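Local coordinates for 462aa long hypothetical selenium-binding protein (Sulfolobus tokodaii, PDB 2ECE), which is of unknown function but adopts a beta-propeller fold and, like others of its family, may bind selenium, at residues 26-31 with 447-452; 45-50 with 59-64; 74-79 with 96-101; 385-390 with 451-456; 395-400 with 415-420. All coordinates share one frame; numbering follows the deposited sequence.

From the N terminus, residues 26-31 are the first to be used: interaction 1 pairs them with 447-452 and closes a loop of 415 residues, holding interactions 2, 3 and 5 inside it. Interaction 2 closes a short hairpin in the same sheet, and interaction 3 follows in series, joining the two inner strands of the next blade. Interaction 4 opens at 385-390, encloses interaction 5 and closes at 451-456, sharing G451 and G452 with interaction 1. Interactions 4 and 5 meet through neighbouring strands of the last blade before the closing one. R448 links interactions 1, 3 and 4, through F76, D453 and S455.

Interaction 1: residues 26-31 with 447-452; sequences DLAYVA and VRLSGG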
# COMPACT_ATOMS: atom_id res chain seq x y z
N ASP A 26 2.01 5.58 -19.00
CA ASP A 26 3.24 5.47 -19.78
C ASP A 26 4.41 5.05 -18.89
O ASP A 26 5.36 4.41 -19.36
CB ASP A 26 3.62 6.82 -20.42
CG ASP A 26 2.79 7.16 -21.63
OD1 ASP A 26 2.49 6.25 -22.43
OD2 ASP A 26 2.46 8.36 -21.79
N LEU A 27 4.33 5.40 -17.61
CA LEU A 27 5.40 5.10 -16.67
C LEU A 27 4.91 4.55 -15.35
O LEU A 27 3.76 4.71 -14.98
CB LEU A 27 6.21 6.37 -16.38
CG LEU A 27 6.75 7.17 -17.56
CD1 LEU A 27 7.08 8.58 -17.08
CD2 LEU A 27 7.97 6.46 -18.14
N ALA A 28 5.84 3.93 -14.63
CA ALA A 28 5.57 3.37 -13.32
C ALA A 28 6.70 3.80 -12.39
O ALA A 28 7.87 3.50 -12.63
CB ALA A 28 5.51 1.85 -13.40
N TYR A 29 6.36 4.54 -11.35
CA TYR A 29 7.35 4.99 -10.39
C TYR A 29 7.36 3.91 -9.31
O TYR A 29 6.30 3.50 -8.83
CB TYR A 29 6.94 6.35 -9.82
CG TYR A 29 6.90 7.44 -10.86
CD1 TYR A 29 8.07 7.88 -11.49
CD2 TYR A 29 5.69 8.04 -11.24
CE1 TYR A 29 8.04 8.89 -12.45
CE2 TYR A 29 5.65 9.05 -12.20
CZ TYR A 29 6.83 9.47 -12.80
OH TYR A 29 6.81 10.48 -13.74
N VAL A 30 8.54 3.44 -8.94
CA VAL A 30 8.63 2.38 -7.95
C VAL A 30 9.55 2.71 -6.79
O VAL A 30 10.71 3.09 -6.98
CB VAL A 30 9.11 1.07 -8.61
CG1 VAL A 30 9.03 -0.09 -7.63
CG2 VAL A 30 8.27 0.78 -9.86
N ALA A 31 9.03 2.56 -5.57
CA ALA A 31 9.82 2.82 -4.38
C ALA A 31 10.77 1.64 -4.21
O ALA A 31 10.32 0.50 -4.05
CB ALA A 31 8.92 2.95 -3.17
N VAL A 447 4.09 0.93 -6.06
CA VAL A 447 4.15 1.39 -7.44
C VAL A 447 3.08 2.45 -7.68
O VAL A 447 1.94 2.29 -7.25
CB VAL A 447 3.90 0.20 -8.41
CG1 VAL A 447 3.78 0.70 -9.85
CG2 VAL A 447 5.03 -0.80 -8.30
N ARG A 448 3.46 3.54 -8.33
CA ARG A 448 2.51 4.60 -8.66
C ARG A 448 2.60 4.81 -10.17
O ARG A 448 3.67 5.11 -10.70
CB ARG A 448 2.83 5.92 -7.93
CG ARG A 448 1.85 6.25 -6.80
CD ARG A 448 2.08 5.36 -5.58
NE ARG A 448 0.97 5.38 -4.61
CZ ARG A 448 -0.17 4.71 -4.76
NH1 ARG A 448 -0.37 3.96 -5.84
NH2 ARG A 448 -1.11 4.78 -3.83
N LEU A 449 1.47 4.64 -10.85
CA LEU A 449 1.44 4.79 -12.30
C LEU A 449 1.21 6.25 -12.71
O LEU A 449 0.38 6.94 -12.11
CB LEU A 449 0.35 3.90 -12.89
CG LEU A 449 0.39 2.43 -12.47
CD1 LEU A 449 -0.82 1.69 -13.04
CD2 LEU A 449 1.70 1.79 -12.97
N SER A 450 1.94 6.71 -13.71
CA SER A 450 1.78 8.08 -14.19
C SER A 450 0.32 8.27 -14.58
O SER A 450 -0.26 7.41 -15.25
CB SER A 450 2.69 8.33 -15.40
OG SER A 450 2.42 7.41 -16.45
N GLY A 451 -0.29 9.37 -14.14
CA GLY A 451 -1.68 9.61 -14.48
C GLY A 451 -2.66 9.04 -13.46
O GLY A 451 -3.88 9.16 -13.63
N GLY A 452 -2.15 8.41 -12.41
CA GLY A 452 -3.01 7.85 -11.39
C GLY A 452 -3.30 6.37 -11.56
O GLY A 452 -3.20 5.83 -12.66
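Strand 27-31 lies antiparallel to strand 447-449, their axes 4.6 Å apart at closest approach, so that the last strand of the chain completes the sheet begun by its first three. This is the "Velcro" closure of a beta propeller: 443-449 becomes the inner strand of a blade whose other strands come from the N terminus. Y29 and R448 form a hydrogen-bonded pair, Y29 N to R448 O at 2.8 Å and R448 N to Y29 O at 2.9 Å, flanked by the non-hydrogen-bonded pairs A28-L449 and V30-V447. Past the strand end S450 extends the pairing. S450 N donates to L27 O (3.0 Å), while S450 OG takes the place a carbonyl would have and accepts from L27 N at 3.0 Å (157°). OG can do this because it sits between the backbone N and the carbonyl carbon (chi1 57°). With an alanine at this place L27 N is likely to lose its acceptor and the strand end to fray, where a type II turn from L449 to G452 leads the chain away. On one face V30 and V447 lie side by side, and L449 CD2 presses on A28 CB (3.8 Å); T398, M418 and Y396 of the preceding blade pack against this face. On the other face Y29 and R448 part, the phenol OH reaching P117 O. R448 turns back: NE bonds to F76 O, and NH1 donates to V447 O at 3.2 Å, tilted 30° from the guanidinium plane.

Interaction 2: residues 45-50 with 59-64; sequences IAVVDV and KIVHKV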
# COMPACT_ATOMS: atom_id res chain seq x y z
N ILE A 45 13.86 6.06 -6.06
CA ILE A 45 12.60 5.92 -6.79
C ILE A 45 13.02 5.53 -8.20
O ILE A 45 13.80 6.24 -8.84
CB ILE A 45 11.81 7.24 -6.87
CG1 ILE A 45 11.16 7.55 -5.51
CG2 ILE A 45 10.74 7.14 -7.97
CD1 ILE A 45 10.01 6.62 -5.15
N ALA A 46 12.52 4.40 -8.67
CA ALA A 46 12.87 3.96 -10.01
C ALA A 46 11.78 4.36 -10.98
O ALA A 46 10.60 4.30 -10.65
CB ALA A 46 13.06 2.45 -10.04
N VAL A 47 12.19 4.80 -12.17
CA VAL A 47 11.24 5.19 -13.20
C VAL A 47 11.25 4.08 -14.24
O VAL A 47 12.24 3.87 -14.93
CB VAL A 47 11.64 6.52 -13.88
CG1 VAL A 47 10.60 6.90 -14.91
CG2 VAL A 47 11.77 7.62 -12.83
N VAL A 48 10.14 3.35 -14.33
CA VAL A 48 10.02 2.24 -15.27
C VAL A 48 9.11 2.58 -16.45
O VAL A 48 7.97 3.04 -16.27
CB VAL A 48 9.46 0.98 -14.56
CG1 VAL A 48 9.28 -0.15 -15.56
CG2 VAL A 48 10.41 0.55 -13.45
N ASP A 49 9.63 2.35 -17.66
CA ASP A 49 8.89 2.60 -18.89
C ASP A 49 7.93 1.43 -19.00
O ASP A 49 8.34 0.27 -19.11
CB ASP A 49 9.80 2.63 -20.12
CG ASP A 49 9.10 3.16 -21.36
OD1 ASP A 49 7.88 2.89 -21.52
OD2 ASP A 49 9.76 3.85 -22.17
N VAL A 50 6.65 1.76 -18.98
CA VAL A 50 5.63 0.75 -19.00
C VAL A 50 4.72 0.73 -20.24
O VAL A 50 3.70 0.03 -20.26
CB VAL A 50 4.85 0.90 -17.65
CG1 VAL A 50 3.40 1.24 -17.87
CG2 VAL A 50 5.03 -0.34 -16.82
N LYS A 59 11.94 -1.24 -18.99
CA LYS A 59 13.29 -0.86 -18.57
C LYS A 59 13.25 0.25 -17.54
O LYS A 59 12.35 1.08 -17.54
CB LYS A 59 14.09 -0.33 -19.75
CG LYS A 59 14.76 -1.34 -20.66
CD LYS A 59 15.62 -0.56 -21.65
CE LYS A 59 16.55 -1.43 -22.46
NZ LYS A 59 17.29 -0.56 -23.41
N ILE A 60 14.24 0.26 -16.65
CA ILE A 60 14.34 1.33 -15.67
C ILE A 60 15.05 2.40 -16.48
O ILE A 60 16.19 2.21 -16.91
CB ILE A 60 15.24 0.94 -14.49
CG1 ILE A 60 14.60 -0.19 -13.69
CG2 ILE A 60 15.49 2.16 -13.62
CD1 ILE A 60 15.54 -0.85 -12.70
N VAL A 61 14.39 3.53 -16.72
CA VAL A 61 15.01 4.57 -17.52
C VAL A 61 15.66 5.67 -16.70
O VAL A 61 16.38 6.51 -17.24
CB VAL A 61 13.97 5.18 -18.48
CG1 VAL A 61 13.46 4.10 -19.41
CG2 VAL A 61 12.83 5.78 -17.69
N HIS A 62 15.43 5.64 -15.39
CA HIS A 62 16.02 6.63 -14.49
C HIS A 62 15.82 6.22 -13.04
O HIS A 62 14.86 5.52 -12.70
CB HIS A 62 15.37 8.01 -14.71
CG HIS A 62 16.02 9.12 -13.94
ND1 HIS A 62 17.29 9.59 -14.24
CD2 HIS A 62 15.59 9.85 -12.89
CE1 HIS A 62 17.60 10.56 -13.40
NE2 HIS A 62 16.59 10.74 -12.57
N LYS A 63 16.75 6.65 -12.19
CA LYS A 63 16.69 6.36 -10.77
C LYS A 63 16.88 7.66 -10.02
O LYS A 63 17.87 8.37 -10.22
CB LYS A 63 17.79 5.37 -10.37
CG LYS A 63 17.60 3.94 -10.89
CD LYS A 63 18.70 3.02 -10.35
CE LYS A 63 18.48 1.58 -10.78
NZ LYS A 63 19.46 0.66 -10.14
N VAL A 64 15.91 8.01 -9.18
CA VAL A 64 16.02 9.22 -8.39
C VAL A 64 16.70 8.76 -7.11
O VAL A 64 16.04 8.37 -6.14
CB VAL A 64 14.64 9.80 -8.07
CG1 VAL A 64 14.79 11.12 -7.33
CG2 VAL A 64 13.84 10.00 -9.36
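V47 has two residues opposite it, V61 and H62. V47 CG1 meets V61 CG2 at 3.7 Å, the two side chains crossing at about a right angle, and V47 CG2 lies at the edge of the H62 ring, near the ring plane. V61 CG2 also rests 3.4 Å from V47 O, put there by a chi1 of -61° that wedges this methyl between V61's own N and carbonyl carbon. The backbone agrees: V61 N donates to V47 O and V47 N to H62 O, both at 2.8 Å, so V61 is the extra residue of a beta bulge. The bulge interrupts the hairpin of strands 44-49 and 60-65, the two outer strands of a propeller blade. On the V64 side of it the pairing is regular, V64 N to I45 O at 2.8 Å; on the other, D49 N reaches K59 O (3.0 Å). Across the opposite face V48 and I60 make a thinner contact, CG2 to CG1 at 4.3 Å, backed by F435 and V437 of the neighbouring blade. D49 CB touches V61 CG1, while its carboxylate turns to the hairpin loop: OD2 takes T56 and S54 hydroxyls and a salt bridge from R118, and OD1 accepts from N51 N.

Interaction 3: residues 74-79 with 96-101; sequences HHFGWN and RFLIVP
G77 and I99 pair at the heart of this contact, where the short inner strand 77-78 of a propeller blade meets its antiparallel neighbour 97-101. The bonding here is tight: I99 N reaches G77 O at 2.6 Å, almost straight at 177°, and G77 N returns a longer bond to I99 O. On one face W78 and L98 lie side by side, and L98 CD2 sits squarely over the six-membered ring of the indole, 3.6 Å from its centroid and 6° off the normal, a CH-pi contact. The same methyl touches the edge of the F76 ring, so one leucine branch is held between two aromatic groups. At the N79 end a side chain adds to the backbone pairing: N79 N still donates to F97 O, and N79 OD1 accepts from R96 N (2.9 Å), on a lone pair in the amide plane, and from F97 N (2.8 Å), which comes in from above that plane; its chi1 of 66° folds the amide back toward the start of strand 97-101. A leucine in its place would probably leave the N-H groups of R96 and F97 without this acceptor and the strand's start less firmly held. The amide stands nearly upright to the F97 ring, N79 CG facing the ring edge. The other end is looser. Beyond F76 direct backbone pairing gives way to a water, which accepts from H74 N at 2.8 Å and donates to H75 O and P101 O; the H74 and H75 side chains lead away, the latter to E255, although P101 CD still comes within 3.3 Å of H75 O.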
# COMPACT_ATOMS: atom_id res chain seq x y z
N HIS A 74 8.90 2.92 1.25
CA HIS A 74 7.85 1.92 1.33
C HIS A 74 6.63 2.33 0.47
O HIS A 74 6.54 2.03 -0.71
CB HIS A 74 7.50 1.87 2.79
CG HIS A 74 6.66 0.72 3.23
ND1 HIS A 74 7.21 -0.48 3.63
CD2 HIS A 74 5.33 0.62 3.46
CE1 HIS A 74 6.26 -1.27 4.10
NE2 HIS A 74 5.11 -0.62 4.01
N HIS A 75 5.87 3.27 1.03
CA HIS A 75 4.66 3.76 0.39
C HIS A 75 4.90 5.23 0.05
O HIS A 75 5.68 5.90 0.72
CB HIS A 75 3.43 3.66 1.33
CG HIS A 75 2.76 2.31 1.33
ND1 HIS A 75 3.38 1.16 0.90
CD2 HIS A 75 1.52 1.94 1.74
CE1 HIS A 75 2.56 0.14 1.04
NE2 HIS A 75 1.42 0.58 1.55
N PHE A 76 4.25 5.72 -1.00
CA PHE A 76 4.37 7.12 -1.38
C PHE A 76 3.15 7.54 -2.20
O PHE A 76 2.35 6.70 -2.62
CB PHE A 76 5.67 7.42 -2.16
CG PHE A 76 5.77 6.77 -3.51
CD1 PHE A 76 6.02 5.41 -3.63
CD2 PHE A 76 5.62 7.53 -4.67
CE1 PHE A 76 6.13 4.81 -4.89
CE2 PHE A 76 5.73 6.94 -5.94
CZ PHE A 76 5.99 5.57 -6.05
N GLY A 77 2.99 8.83 -2.44
CA GLY A 77 1.84 9.28 -3.20
C GLY A 77 2.04 10.64 -3.84
O GLY A 77 3.11 11.22 -3.76
N TRP A 78 0.99 11.13 -4.49
CA TRP A 78 1.04 12.43 -5.16
C TRP A 78 0.63 13.57 -4.26
O TRP A 78 -0.10 13.37 -3.28
CB TRP A 78 0.11 12.43 -6.38
CG TRP A 78 0.45 11.42 -7.41
CD1 TRP A 78 -0.10 10.19 -7.57
CD2 TRP A 78 1.39 11.59 -8.48
NE1 TRP A 78 0.44 9.57 -8.68
CE2 TRP A 78 1.35 10.41 -9.25
CE3 TRP A 78 2.27 12.62 -8.85
CZ2 TRP A 78 2.16 10.24 -10.39
CZ3 TRP A 78 3.06 12.45 -9.98
CH2 TRP A 78 3.00 11.27 -10.74
N ASN A 79 1.09 14.78 -4.59
CA ASN A 79 0.75 15.97 -3.82
C ASN A 79 -0.73 16.29 -4.02
O ASN A 79 -1.40 16.76 -3.11
CB ASN A 79 1.59 17.17 -4.28
CG ASN A 79 1.28 17.59 -5.71
OD1 ASN A 79 1.47 16.81 -6.65
ND2 ASN A 79 0.78 18.81 -5.87
N ARG A 96 1.66 16.87 -9.57
CA ARG A 96 3.01 17.15 -10.01
C ARG A 96 4.13 16.53 -9.19
O ARG A 96 5.14 16.08 -9.74
CB ARG A 96 3.19 18.67 -10.06
CG ARG A 96 4.59 19.11 -10.36
CD ARG A 96 4.64 20.60 -10.64
NE ARG A 96 5.99 20.98 -11.04
CZ ARG A 96 6.33 22.20 -11.45
NH1 ARG A 96 5.42 23.16 -11.52
NH2 ARG A 96 7.59 22.44 -11.80
N PHE A 97 3.96 16.49 -7.88
CA PHE A 97 5.01 15.97 -7.02
C PHE A 97 4.75 14.64 -6.34
O PHE A 97 3.64 14.37 -5.88
CB PHE A 97 5.33 16.99 -5.92
CG PHE A 97 5.54 18.38 -6.43
CD1 PHE A 97 4.48 19.26 -6.57
CD2 PHE A 97 6.82 18.82 -6.76
CE1 PHE A 97 4.68 20.56 -7.03
CE2 PHE A 97 7.04 20.12 -7.22
CZ PHE A 97 5.96 20.99 -7.36
N LEU A 98 5.78 13.81 -6.29
CA LEU A 98 5.68 12.54 -5.59
C LEU A 98 6.11 12.91 -4.17
O LEU A 98 7.13 13.58 -3.98
CB LEU A 98 6.64 11.50 -6.16
CG LEU A 98 6.37 10.98 -7.58
CD1 LEU A 98 7.46 9.98 -7.97
CD2 LEU A 98 4.99 10.31 -7.63
N ILE A 99 5.31 12.51 -3.19
CA ILE A 99 5.57 12.76 -1.78
C ILE A 99 6.09 11.41 -1.28
O ILE A 99 5.32 10.46 -1.14
CB ILE A 99 4.26 13.13 -1.04
CG1 ILE A 99 3.55 14.27 -1.78
CG2 ILE A 99 4.55 13.55 0.39
CD1 ILE A 99 4.37 15.54 -1.86
N VAL A 100 7.41 11.34 -1.04
CA VAL A 100 8.07 10.10 -0.64
C VAL A 100 8.66 10.12 0.76
O VAL A 100 9.71 10.72 0.99
CB VAL A 100 9.20 9.77 -1.64
CG1 VAL A 100 9.83 8.41 -1.31
CG2 VAL A 100 8.64 9.79 -3.07
N PRO A 101 8.02 9.42 1.71
CA PRO A 101 8.51 9.39 3.09
C PRO A 101 9.39 8.19 3.42
O PRO A 101 9.34 7.16 2.74
CB PRO A 101 7.23 9.38 3.90
CG PRO A 101 6.39 8.41 3.09
CD PRO A 101 6.65 8.87 1.64
O HOH W 1 8.44 5.58 0.64

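Interaction 4: residues 385-390 with 451-456; sequences MLEISR and GGDASS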
# COMPACT_ATOMS: atom_id res chain seq x y z
N MET A 385 3.22 -5.88 -2.69
CA MET A 385 2.45 -4.73 -3.14
C MET A 385 1.90 -4.97 -4.53
O MET A 385 2.55 -5.60 -5.37
CB MET A 385 3.28 -3.45 -3.14
CG MET A 385 3.48 -2.83 -1.77
SD MET A 385 1.98 -2.74 -0.78
CE MET A 385 1.06 -1.43 -1.62
N LEU A 386 0.70 -4.46 -4.77
CA LEU A 386 0.03 -4.59 -6.06
C LEU A 386 -0.46 -3.22 -6.49
O LEU A 386 -0.69 -2.34 -5.65
CB LEU A 386 -1.20 -5.50 -5.95
CG LEU A 386 -1.11 -6.91 -5.37
CD1 LEU A 386 -2.50 -7.47 -5.15
CD2 LEU A 386 -0.32 -7.79 -6.33
N GLU A 387 -0.62 -3.03 -7.79
CA GLU A 387 -1.19 -1.79 -8.28
C GLU A 387 -1.89 -2.09 -9.60
O GLU A 387 -1.39 -2.87 -10.40
CB GLU A 387 -0.14 -0.70 -8.46
CG GLU A 387 -0.81 0.67 -8.56
CD GLU A 387 -1.94 0.80 -7.55
OE1 GLU A 387 -1.66 1.08 -6.37
OE2 GLU A 387 -3.12 0.61 -7.94
N ILE A 388 -3.05 -1.49 -9.80
CA ILE A 388 -3.85 -1.75 -10.99
C ILE A 388 -4.01 -0.53 -11.87
O ILE A 388 -4.24 0.58 -11.39
CB ILE A 388 -5.27 -2.22 -10.60
CG1 ILE A 388 -5.20 -3.21 -9.44
CG2 ILE A 388 -5.95 -2.85 -11.80
CD1 ILE A 388 -6.53 -3.37 -8.69
N SER A 389 -3.92 -0.74 -13.18
CA SER A 389 -4.10 0.35 -14.12
C SER A 389 -5.54 0.82 -13.98
O SER A 389 -6.40 0.08 -13.50
CB SER A 389 -3.84 -0.13 -15.55
OG SER A 389 -4.67 -1.25 -15.85
N ARG A 390 -5.81 2.06 -14.38
CA ARG A 390 -7.16 2.59 -14.28
C ARG A 390 -8.16 1.80 -15.12
O ARG A 390 -9.31 1.64 -14.71
CB ARG A 390 -7.18 4.07 -14.66
CG ARG A 390 -6.81 4.98 -13.49
CD ARG A 390 -6.62 6.44 -13.88
NE ARG A 390 -5.45 6.65 -14.71
CZ ARG A 390 -5.46 6.63 -16.04
NH1 ARG A 390 -6.59 6.39 -16.69
NH2 ARG A 390 -4.34 6.84 -16.72
N GLY A 451 -0.29 9.37 -14.14
CA GLY A 451 -1.68 9.61 -14.48
C GLY A 451 -2.66 9.04 -13.46
O GLY A 451 -3.88 9.16 -13.63
N GLY A 452 -2.15 8.41 -12.41
CA GLY A 452 -3.01 7.85 -11.39
C GLY A 452 -3.30 6.37 -11.56
O GLY A 452 -3.20 5.83 -12.66
N ASP A 453 -3.65 5.70 -10.47
CA ASP A 453 -3.96 4.28 -10.50
C ASP A 453 -5.10 3.96 -9.54
O ASP A 453 -5.80 4.86 -9.07
CB ASP A 453 -2.71 3.46 -10.14
CG ASP A 453 -2.01 3.97 -8.89
OD1 ASP A 453 -2.66 4.00 -7.83
OD2 ASP A 453 -0.82 4.35 -8.98
N ALA A 454 -5.29 2.68 -9.26
CA ALA A 454 -6.38 2.23 -8.39
C ALA A 454 -6.25 2.51 -6.89
O ALA A 454 -7.22 2.28 -6.15
CB ALA A 454 -6.62 0.75 -8.62
N SER A 455 -5.10 2.97 -6.42
CA SER A 455 -4.95 3.24 -4.99
C SER A 455 -4.38 4.62 -4.70
O SER A 455 -4.10 4.96 -3.55
CB SER A 455 -4.05 2.18 -4.33
OG SER A 455 -2.68 2.42 -4.60
N SER A 456 -4.23 5.42 -5.75
CA SER A 456 -3.66 6.75 -5.60
C SER A 456 -4.69 7.87 -5.50
O SER A 456 -4.40 8.92 -4.93
CB SER A 456 -2.75 7.05 -6.79
OG SER A 456 -3.51 7.18 -7.98
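D453 OD1, 3.3 Å from E387 CD, is gripped by two donors: S455 N donates to it at 3.0 Å along its anti lone pair, making an Asx turn, and R448 adds a salt bridge. The two acids cross at about a right angle, yet their carboxylates stack with planes 13° apart, D453 CG lying 3.4 Å from E387 CD. E387 gets there by bending at chi2 (41°), which also brings OE2 back to its neighbour I388 N, a 2.8 Å bond entering from above the carboxylate plane. OE1 faces the S455 hydroxyl, a bond left doubtful by its implausibly short modelled length. Alongside, the loop after the last strand clips onto the edge of strand 386-388. A454 N donates to I388 O (3.2 Å), in the carbonyl plane, and A454 CB packs against I388 CB at 3.8 Å. Thus 451-456, part of the closing C-terminal passage of the propeller, is tied to the inner strand of the preceding blade. At the far end R390 NE lies between two carbonyls, bonded to G452 O at 3.2 Å and weakly to G451 O; the NH1 and NH2 groups continue to A19 O and P23 O, so a single guanidinium gathers the loop and the N-terminal region. Two acids this close in a buried site would be expected to repel one another, and R448, which also makes a weaker, long ion pair with E387, probably offsets much of their charge.

Interaction 5: residues 395-400 with 415-420; sequences VYVTNS and KGWMVK
The N399 amide lies flat over one face of the W417 indole, their planes 22° apart and the amide shifted toward the ring's rim. N399 CB also lies over the face, a CH-pi contact 3.7 Å from the centroid of the W417 six-membered ring. Both ends of the amide are fixed: N399 ND2 donates to K415 O at 2.9 Å, nearly straight (170°), and OD1 accepts from W417 N, which approaches from above the amide plane. W417 turns another part of itself to the adjacent strand, V397 O standing at the ring edge 3.5 Å from CZ3. Further along, V397 and V419 form the hydrogen-bonded pair, V397 N to V419 O at 2.7 Å, of strands 394-398 and 417-423, the middle pair of a propeller blade. On the other face Y396 and K420 lie side by side, K420 CD 3.9 Å from Y396 CE1, while M418 SD approaches the phenol ring obliquely, a Met-aromatic contact. A water joins Y396 OH to K420 NZ; these groups also bond to E25 and Y57, respectively. N399 ND2 and W417 NE1, both donors, lie 3.2 Å apart; both bond to T380 O, and this shared acceptor probably makes their closeness tolerable.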
# COMPACT_ATOMS: atom_id res chain seq x y z
N VAL A 395 -2.02 -5.47 -13.84
CA VAL A 395 -1.71 -5.47 -12.42
C VAL A 395 -0.20 -5.58 -12.27
O VAL A 395 0.42 -6.51 -12.78
CB VAL A 395 -2.36 -6.67 -11.68
CG1 VAL A 395 -2.08 -6.57 -10.18
CG2 VAL A 395 -3.85 -6.70 -11.94
N TYR A 396 0.40 -4.60 -11.59
CA TYR A 396 1.84 -4.60 -11.38
C TYR A 396 2.10 -5.19 -10.00
O TYR A 396 1.36 -4.93 -9.06
CB TYR A 396 2.37 -3.18 -11.51
CG TYR A 396 2.17 -2.61 -12.90
CD1 TYR A 396 3.09 -2.87 -13.92
CD2 TYR A 396 1.04 -1.85 -13.21
CE1 TYR A 396 2.88 -2.39 -15.21
CE2 TYR A 396 0.82 -1.37 -14.51
CZ TYR A 396 1.75 -1.64 -15.50
OH TYR A 396 1.56 -1.14 -16.77
N VAL A 397 3.16 -5.99 -9.89
CA VAL A 397 3.47 -6.67 -8.64
C VAL A 397 4.94 -6.56 -8.22
O VAL A 397 5.83 -6.79 -9.04
CB VAL A 397 3.15 -8.18 -8.77
CG1 VAL A 397 3.21 -8.85 -7.40
CG2 VAL A 397 1.78 -8.38 -9.43
N THR A 398 5.19 -6.20 -6.96
CA THR A 398 6.56 -6.14 -6.43
C THR A 398 6.62 -7.13 -5.26
O THR A 398 5.59 -7.67 -4.86
CB THR A 398 6.97 -4.72 -5.99
OG1 THR A 398 6.07 -4.23 -5.00
CG2 THR A 398 7.00 -3.79 -7.21
N ASN A 399 7.79 -7.34 -4.67
CA ASN A 399 7.92 -8.41 -3.66
C ASN A 399 8.47 -8.18 -2.26
O ASN A 399 8.60 -9.15 -1.50
CB ASN A 399 8.72 -9.54 -4.30
CG ASN A 399 10.13 -9.11 -4.67
OD1 ASN A 399 10.35 -7.96 -5.07
ND2 ASN A 399 11.09 -10.02 -4.55
N SER A 400 8.79 -6.95 -1.90
CA SER A 400 9.33 -6.68 -0.58
C SER A 400 8.27 -6.15 0.38
O SER A 400 7.41 -5.36 -0.01
CB SER A 400 10.48 -5.69 -0.68
OG SER A 400 10.93 -5.32 0.61
N LYS A 415 15.50 -10.19 -3.35
CA LYS A 415 15.95 -9.25 -4.36
C LYS A 415 14.70 -8.79 -5.11
O LYS A 415 13.84 -9.60 -5.48
CB LYS A 415 16.94 -9.93 -5.30
CG LYS A 415 18.25 -10.29 -4.60
CD LYS A 415 19.19 -11.08 -5.49
CE LYS A 415 20.44 -11.48 -4.72
NZ LYS A 415 21.34 -12.35 -5.54
N GLY A 416 14.61 -7.48 -5.34
CA GLY A 416 13.44 -6.93 -5.98
C GLY A 416 13.18 -7.18 -7.45
O GLY A 416 14.11 -7.25 -8.28
N TRP A 417 11.90 -7.31 -7.77
CA TRP A 417 11.44 -7.48 -9.13
C TRP A 417 10.08 -6.83 -9.27
O TRP A 417 9.46 -6.43 -8.27
CB TRP A 417 11.34 -8.97 -9.56
CG TRP A 417 10.71 -9.97 -8.58
CD1 TRP A 417 11.38 -10.93 -7.87
CD2 TRP A 417 9.31 -10.16 -8.29
NE1 TRP A 417 10.49 -11.71 -7.17
CE2 TRP A 417 9.22 -11.26 -7.41
CE3 TRP A 417 8.13 -9.51 -8.69
CZ2 TRP A 417 7.99 -11.73 -6.91
CZ3 TRP A 417 6.91 -9.98 -8.20
CH2 TRP A 417 6.85 -11.08 -7.32
N MET A 418 9.63 -6.67 -10.51
CA MET A 418 8.31 -6.13 -10.77
C MET A 418 7.74 -6.97 -11.89
O MET A 418 8.34 -7.09 -12.96
CB MET A 418 8.34 -4.67 -11.18
CG MET A 418 6.94 -4.18 -11.55
SD MET A 418 6.65 -2.42 -11.44
CE MET A 418 7.74 -1.87 -12.69
N VAL A 419 6.60 -7.56 -11.62
CA VAL A 419 5.93 -8.41 -12.57
C VAL A 419 4.63 -7.77 -13.03
O VAL A 419 4.00 -7.02 -12.28
CB VAL A 419 5.62 -9.78 -11.91
CG1 VAL A 419 4.48 -10.48 -12.62
CG2 VAL A 419 6.88 -10.64 -11.93
N LYS A 420 4.26 -8.05 -14.28
CA LYS A 420 3.01 -7.52 -14.81
C LYS A 420 2.06 -8.67 -15.06
O LYS A 420 2.45 -9.72 -15.59
CB LYS A 420 3.23 -6.74 -16.11
CG LYS A 420 1.91 -6.23 -16.69
CD LYS A 420 2.07 -5.16 -17.76
CE LYS A 420 2.33 -5.74 -19.15
NZ LYS A 420 2.18 -4.69 -20.21
O HOH W 2 2.39 -2.09 -19.30